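Local coordinates for dopamine N-acetyltransferase-like Protein (Tribolium castaneum, PDB 6V3T), which probably transfers acyl groups from acyl-CoA thioesters such as acetyl-CoA to the amine of serotonin and related arylalkylamines, at residues L18-P23 with C34-P39. Residues are numbered along the deposited sequence; the frame is centred on the assembly and turned at random.
Sequences LRHNFP and CVHGKP. With ACO (acetyl coenzyme *a), chain G.
The imidazoles of H20 and H36 lie against each other as an offset stack, with ring centroids 4.3 Å apart. Their planes are turned by only 20°. H20 ND1 sits over one face of the H36 ring, displaced toward its rim rather than over its centre. H36 reaches this place because its CG stands anti to the backbone N, which also brings its ND1 to the carbonyl of H20. The resulting hydrogen bond from H36 ND1 to H20 O is weak, at 3.1 Å. It is bent to 131° at the hydrogen. On the loop side, H20 ND1 and CE1 approach G37 obliquely, so that G37 lies beside the H20 ring.

A second weak bond, G37 N to R19 O, measures 3.3 Å. At 153° it is straighter than the first. R19 O also receives a CA-H contact from H36, so this carbonyl, in helix 11-19, is approached by two consecutive loop residues. The R19 side chain crosses P39 at a slant, its CD 3.4 Å from P39 CA, while G37 O lies at the edge of the guanidinium, near its plane. Shortening R19 to an alanine would remove the chain crossing P39 and is likely to leave the P39 flank less covered and E44 without its long, weak ionic partner. P23 packs its ring carbons on the backbone of the loop, P23 CB being 3.8 Å from C34 O.

This surface contact joins helix 11-19 and the residues that follow it to the loop between helices 26-31 and 41-52, in which C34 is disulfide-linked to C40 just before helix 41-52. The acetyl oxygen of acetyl-CoA lies at the edge of the F22 ring, so segment 18-23 borders the cofactor pocket of this acetyltransferase (GNAT) fold, and L18 and F22 pack on strand 120-129 of its sheet.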
ATOM      1  N   LEU A  18      12.715  -1.745  -2.432  1.00 96.59           N
ATOM      2  CA  LEU A  18      11.501  -1.120  -3.018  1.00104.39           C
ATOM      3  C   LEU A  18      11.868  -0.529  -4.376  1.00107.62           C
ATOM      4  O   LEU A  18      11.113  -0.753  -5.331  1.00104.23           O
ATOM      5  CB  LEU A  18      10.943  -0.055  -2.068  1.00106.75           C
ATOM      6  CG  LEU A  18      10.171  -0.589  -0.858  1.00106.82           C
ATOM      7  CD1 LEU A  18       9.679   0.555   0.009  1.00105.81           C
ATOM      8  CD2 LEU A  18       8.997  -1.466  -1.282  1.00103.26           C
ATOM      9  N   ARG A  19      12.999   0.179  -4.449  1.00116.85           N
ATOM     10  CA  ARG A  19      13.519   0.771  -5.708  1.00116.39           C
ATOM     11  C   ARG A  19      13.533  -0.317  -6.787  1.00113.80           C
ATOM     12  O   ARG A  19      12.979  -0.061  -7.866  1.00110.22           O
ATOM     13  CB  ARG A  19      14.900   1.395  -5.483  1.00120.98           C
ATOM     14  CG  ARG A  19      14.850   2.764  -4.818  1.00126.88           C
ATOM     15  CD  ARG A  19      16.195   3.464  -4.808  1.00131.14           C
ATOM     16  NE  ARG A  19      16.722   3.601  -3.463  1.00133.73           N
ATOM     17  CZ  ARG A  19      18.007   3.523  -3.136  1.00141.58           C
ATOM     18  NH1 ARG A  19      18.925   3.304  -4.064  1.00144.86           N
ATOM     19  NH2 ARG A  19      18.376   3.646  -1.873  1.00139.07           N
ATOM     20  N   HIS A  20      14.082  -1.499  -6.477  1.00111.22           N
ATOM     21  CA  HIS A  20      14.384  -2.582  -7.457  1.00113.14           C
ATOM     22  C   HIS A  20      13.141  -3.438  -7.774  1.00105.06           C
ATOM     23  O   HIS A  20      13.269  -4.324  -8.645  1.00105.62           O
ATOM     24  CB  HIS A  20      15.562  -3.451  -6.965  1.00116.46           C
ATOM     25  CG  HIS A  20      16.919  -2.943  -7.337  1.00126.09           C
ATOM     26  ND1 HIS A  20      17.127  -1.987  -8.320  1.00128.96           N
ATOM     27  CD2 HIS A  20      18.147  -3.282  -6.886  1.00130.06           C
ATOM     28  CE1 HIS A  20      18.417  -1.749  -8.437  1.00131.29           C
ATOM     29  NE2 HIS A  20      19.064  -2.542  -7.585  1.00132.84           N
ATOM     30  N   ASN A  21      11.986  -3.193  -7.138  1.00 98.03           N
ATOM     31  CA  ASN A  21      10.816  -4.123  -7.191  1.00 91.24           C
ATOM     32  C   ASN A  21       9.482  -3.380  -7.300  1.00 86.10           C
ATOM     33  O   ASN A  21       8.673  -3.722  -8.166  1.00 76.24           O
ATOM     34  CB  ASN A  21      10.759  -5.016  -5.956  1.00 84.65           C
ATOM     35  CG  ASN A  21      11.872  -6.031  -5.965  1.00 83.73           C
ATOM     36  OD1 ASN A  21      12.176  -6.588  -7.011  1.00 83.53           O
ATOM     37  ND2 ASN A  21      12.494  -6.261  -4.821  1.00 88.20           N
ATOM     38  N   PHE A  22       9.243  -2.425  -6.412  1.00 87.49           N
ATOM     39  CA  PHE A  22       7.899  -1.860  -6.179  1.00 85.94           C
ATOM     40  C   PHE A  22       7.421  -1.018  -7.365  1.00 83.44           C
ATOM     41  O   PHE A  22       6.217  -0.912  -7.474  1.00 86.60           O
ATOM     42  CB  PHE A  22       7.803  -1.092  -4.856  1.00 89.49           C
ATOM     43  CG  PHE A  22       6.374  -0.753  -4.507  1.00 88.28           C
ATOM     44  CD1 PHE A  22       5.430  -1.745  -4.363  1.00 86.40           C
ATOM     45  CD2 PHE A  22       5.947   0.552  -4.381  1.00 88.12           C
ATOM     46  CE1 PHE A  22       4.119  -1.446  -4.033  1.00 84.82           C
ATOM     47  CE2 PHE A  22       4.628   0.849  -4.071  1.00 84.17           C
ATOM     48  CZ  PHE A  22       3.711  -0.150  -3.911  1.00 81.60           C
ATOM     49  N   PRO A  23       8.281  -0.400  -8.242  1.00 81.42           N
ATOM     50  CA  PRO A  23       7.851   0.338  -9.450  1.00 81.65           C
ATOM     51  C   PRO A  23       6.853  -0.291 -10.446  1.00 81.31           C
ATOM     52  O   PRO A  23       6.126   0.454 -11.107  1.00 85.22           O
ATOM     53  CB  PRO A  23       9.177   0.538 -10.219  1.00 85.48           C
ATOM     54  CG  PRO A  23      10.214   0.675  -9.131  1.00 88.18           C
ATOM     55  CD  PRO A  23       9.739  -0.275  -8.048  1.00 85.79           C
ATOM     56  N   CYS A  34       7.812   6.132 -10.747  1.00 95.50           N
ATOM     57  CA  CYS A  34       9.093   5.544 -10.260  1.00101.62           C
ATOM     58  C   CYS A  34       9.528   4.401 -11.180  1.00102.24           C
ATOM     59  O   CYS A  34       8.663   3.866 -11.898  1.00101.93           O
ATOM     60  CB  CYS A  34       8.958   5.039  -8.828  1.00105.94           C
ATOM     61  SG  CYS A  34       7.974   6.133  -7.770  1.00107.18           S
ATOM     62  N   VAL A  35      10.817   4.042 -11.144  1.00100.65           N
ATOM     63  CA  VAL A  35      11.471   3.128 -12.129  1.00100.96           C
ATOM     64  C   VAL A  35      12.654   2.397 -11.463  1.00103.49           C
ATOM     65  O   VAL A  35      13.380   3.038 -10.644  1.00103.59           O
ATOM     66  CB  VAL A  35      11.906   3.914 -13.382  1.00100.44           C
ATOM     67  CG1 VAL A  35      10.729   4.250 -14.292  1.00 97.11           C
ATOM     68  CG2 VAL A  35      12.665   5.178 -13.012  1.00100.75           C
ATOM     69  N   HIS A  36      12.848   1.118 -11.829  1.00105.07           N
ATOM     70  CA  HIS A  36      13.808   0.144 -11.228  1.00113.83           C
ATOM     71  C   HIS A  36      15.137   0.833 -10.904  1.00119.91           C
ATOM     72  O   HIS A  36      15.653   1.530 -11.791  1.00127.16           O
ATOM     73  CB  HIS A  36      14.022  -1.064 -12.170  1.00117.92           C
ATOM     74  CG  HIS A  36      15.128  -2.003 -11.778  1.00125.74           C
ATOM     75  ND1 HIS A  36      14.896  -3.174 -11.076  1.00128.59           N
ATOM     76  CD2 HIS A  36      16.461  -1.981 -12.022  1.00128.32           C
ATOM     77  CE1 HIS A  36      16.036  -3.815 -10.888  1.00127.62           C
ATOM     78  NE2 HIS A  36      17.012  -3.103 -11.454  1.00128.50           N
ATOM     79  N   GLY A  37      15.657   0.634  -9.683  1.00127.70           N
ATOM     80  CA  GLY A  37      17.037   0.972  -9.271  1.00134.39           C
ATOM     81  C   GLY A  37      17.208   2.439  -8.916  1.00138.38           C
ATOM     82  O   GLY A  37      17.885   2.735  -7.892  1.00126.01           O
ATOM     83  N   LYS A  38      16.638   3.333  -9.736  0.50141.63           N
ATOM     84  CA  LYS A  38      16.620   4.803  -9.514  0.50142.66           C
ATOM     85  C   LYS A  38      15.730   5.124  -8.320  0.50141.81           C
ATOM     86  O   LYS A  38      14.614   4.618  -8.233  0.50139.41           O
ATOM     87  CB  LYS A  38      16.044   5.563 -10.712  0.50142.07           C
ATOM     88  CG  LYS A  38      16.481   5.080 -12.080  0.50143.30           C
ATOM     89  CD  LYS A  38      16.276   6.094 -13.182  0.50146.17           C
ATOM     90  CE  LYS A  38      15.818   7.447 -12.682  0.50148.74           C
ATOM     91  NZ  LYS A  38      16.514   8.555 -13.373  0.50152.56           N
ATOM     92  N   PRO A  39      16.177   6.008  -7.399  1.00140.22           N
ATOM     93  CA  PRO A  39      15.337   6.427  -6.280  1.00135.38           C
ATOM     94  C   PRO A  39      14.111   7.240  -6.729  1.00130.59           C
ATOM     95  O   PRO A  39      14.182   7.959  -7.711  1.00127.29           O
ATOM     96  CB  PRO A  39      16.302   7.239  -5.400  1.00135.82           C
ATOM     97  CG  PRO A  39      17.370   7.736  -6.357  1.00136.13           C
ATOM     98  CD  PRO A  39      17.500   6.653  -7.406  1.00138.17           C
TER
HETATM   99  N1A ACO G 301      -1.250 -14.184 -11.779  1.00 60.70           N
HETATM  100  C2A ACO G 301      -2.414 -14.514 -11.206  1.00 64.63           C
HETATM  101  N3A ACO G 301      -2.576 -14.589  -9.874  1.00 67.97           N
HETATM  102  C4A ACO G 301      -1.558 -14.332  -9.039  1.00 65.71           C
HETATM  103  C5A ACO G 301      -0.270 -13.975  -9.599  1.00 63.79           C
HETATM  104  C6A ACO G 301      -0.166 -13.916 -11.051  1.00 60.64           C
HETATM  105  N6A ACO G 301       0.998 -13.593 -11.623  1.00 61.71           N
HETATM  106  N7A ACO G 301       0.559 -13.774  -8.578  1.00 65.25           N
HETATM  107  C8A ACO G 301      -0.140 -13.993  -7.444  1.00 64.78           C
HETATM  108  N9A ACO G 301      -1.393 -14.340  -7.736  1.00 65.84           N
HETATM  109  C1B ACO G 301      -2.414 -14.608  -6.733  1.00 66.42           C
HETATM  110  C2B ACO G 301      -2.372 -16.004  -6.179  1.00 67.18           C
HETATM  111  O2B ACO G 301      -3.232 -16.867  -6.892  1.00 61.68           O
HETATM  112  C3B ACO G 301      -2.862 -15.758  -4.775  1.00 69.76           C
HETATM  113  O3B ACO G 301      -4.267 -15.667  -4.783  1.00 79.20           O
HETATM  114  P3B ACO G 301      -5.105 -16.916  -4.254  1.00 87.69           P
HETATM  115  O7A ACO G 301      -6.396 -16.861  -5.045  1.00 79.13           O
HETATM  116  O8A ACO G 301      -4.176 -18.047  -4.665  1.00 75.42           O
HETATM  117  O9A ACO G 301      -5.229 -16.565  -2.774  1.00 78.42           O
HETATM  118  C4B ACO G 301      -2.367 -14.388  -4.408  1.00 63.07           C
HETATM  119  O4B ACO G 301      -2.096 -13.761  -5.634  1.00 64.71           O
HETATM  120  C5B ACO G 301      -1.126 -14.421  -3.577  1.00 59.64           C
HETATM  121  O5B ACO G 301       0.030 -14.615  -4.364  1.00 57.91           O
HETATM  122  P1A ACO G 301       1.404 -14.392  -3.603  1.00 60.14           P
HETATM  123  O1A ACO G 301       1.193 -14.706  -2.142  1.00 57.86           O
HETATM  124  O2A ACO G 301       2.565 -15.007  -4.311  1.00 65.45           O
HETATM  125  O3A ACO G 301       1.569 -12.820  -3.847  1.00 65.80           O
HETATM  126  P2A ACO G 301       2.964 -12.278  -4.423  1.00 67.73           P
HETATM  127  O4A ACO G 301       4.053 -12.866  -3.542  1.00 59.05           O
HETATM  128  O5A ACO G 301       3.025 -12.582  -5.898  1.00 68.75           O
HETATM  129  O6A ACO G 301       2.649 -10.665  -4.282  1.00 67.65           O
HETATM  130  CBP ACO G 301       2.689  -8.434  -5.482  1.00 64.58           C
HETATM  131  CCP ACO G 301       3.458  -9.624  -4.888  1.00 68.08           C
HETATM  132  CDP ACO G 301       1.390  -8.263  -4.712  1.00 60.43           C
HETATM  133  CEP ACO G 301       2.445  -8.785  -6.935  1.00 64.08           C
HETATM  134  CAP ACO G 301       3.504  -7.088  -5.463  1.00 70.77           C
HETATM  135  OAP ACO G 301       4.534  -7.159  -6.458  1.00 58.49           O
HETATM  136  C9P ACO G 301       2.741  -5.735  -5.704  1.00 76.52           C
HETATM  137  O9P ACO G 301       2.691  -5.227  -6.825  1.00 67.59           O
HETATM  138  N8P ACO G 301       2.146  -5.112  -4.636  1.00 72.02           N
HETATM  139  C7P ACO G 301       1.345  -3.886  -4.712  1.00 68.57           C
HETATM  140  C6P ACO G 301      -0.030  -3.952  -4.012  1.00 66.96           C
HETATM  141  C5P ACO G 301      -0.375  -2.752  -3.149  1.00 67.17           C
HETATM  142  O5P ACO G 301      -0.558  -2.865  -1.957  1.00 57.17           O
HETATM  143  N4P ACO G 301      -0.507  -1.577  -3.763  1.00 87.86           N
HETATM  144  C3P ACO G 301      -1.008  -0.352  -3.104  1.00100.82           C
HETATM  145  C2P ACO G 301      -0.080   0.880  -3.085  1.00107.42           C
HETATM  146  S1P ACO G 301      -0.560   2.169  -4.216  1.00115.11           S
HETATM  147  C   ACO G 301       0.886   2.976  -4.574  1.00109.80           C
HETATM  148  O   ACO G 301       1.745   3.132  -3.719  1.00117.81           O
HETATM  149  CH3 ACO G 301       1.146   3.534  -5.943  1.00 99.15           C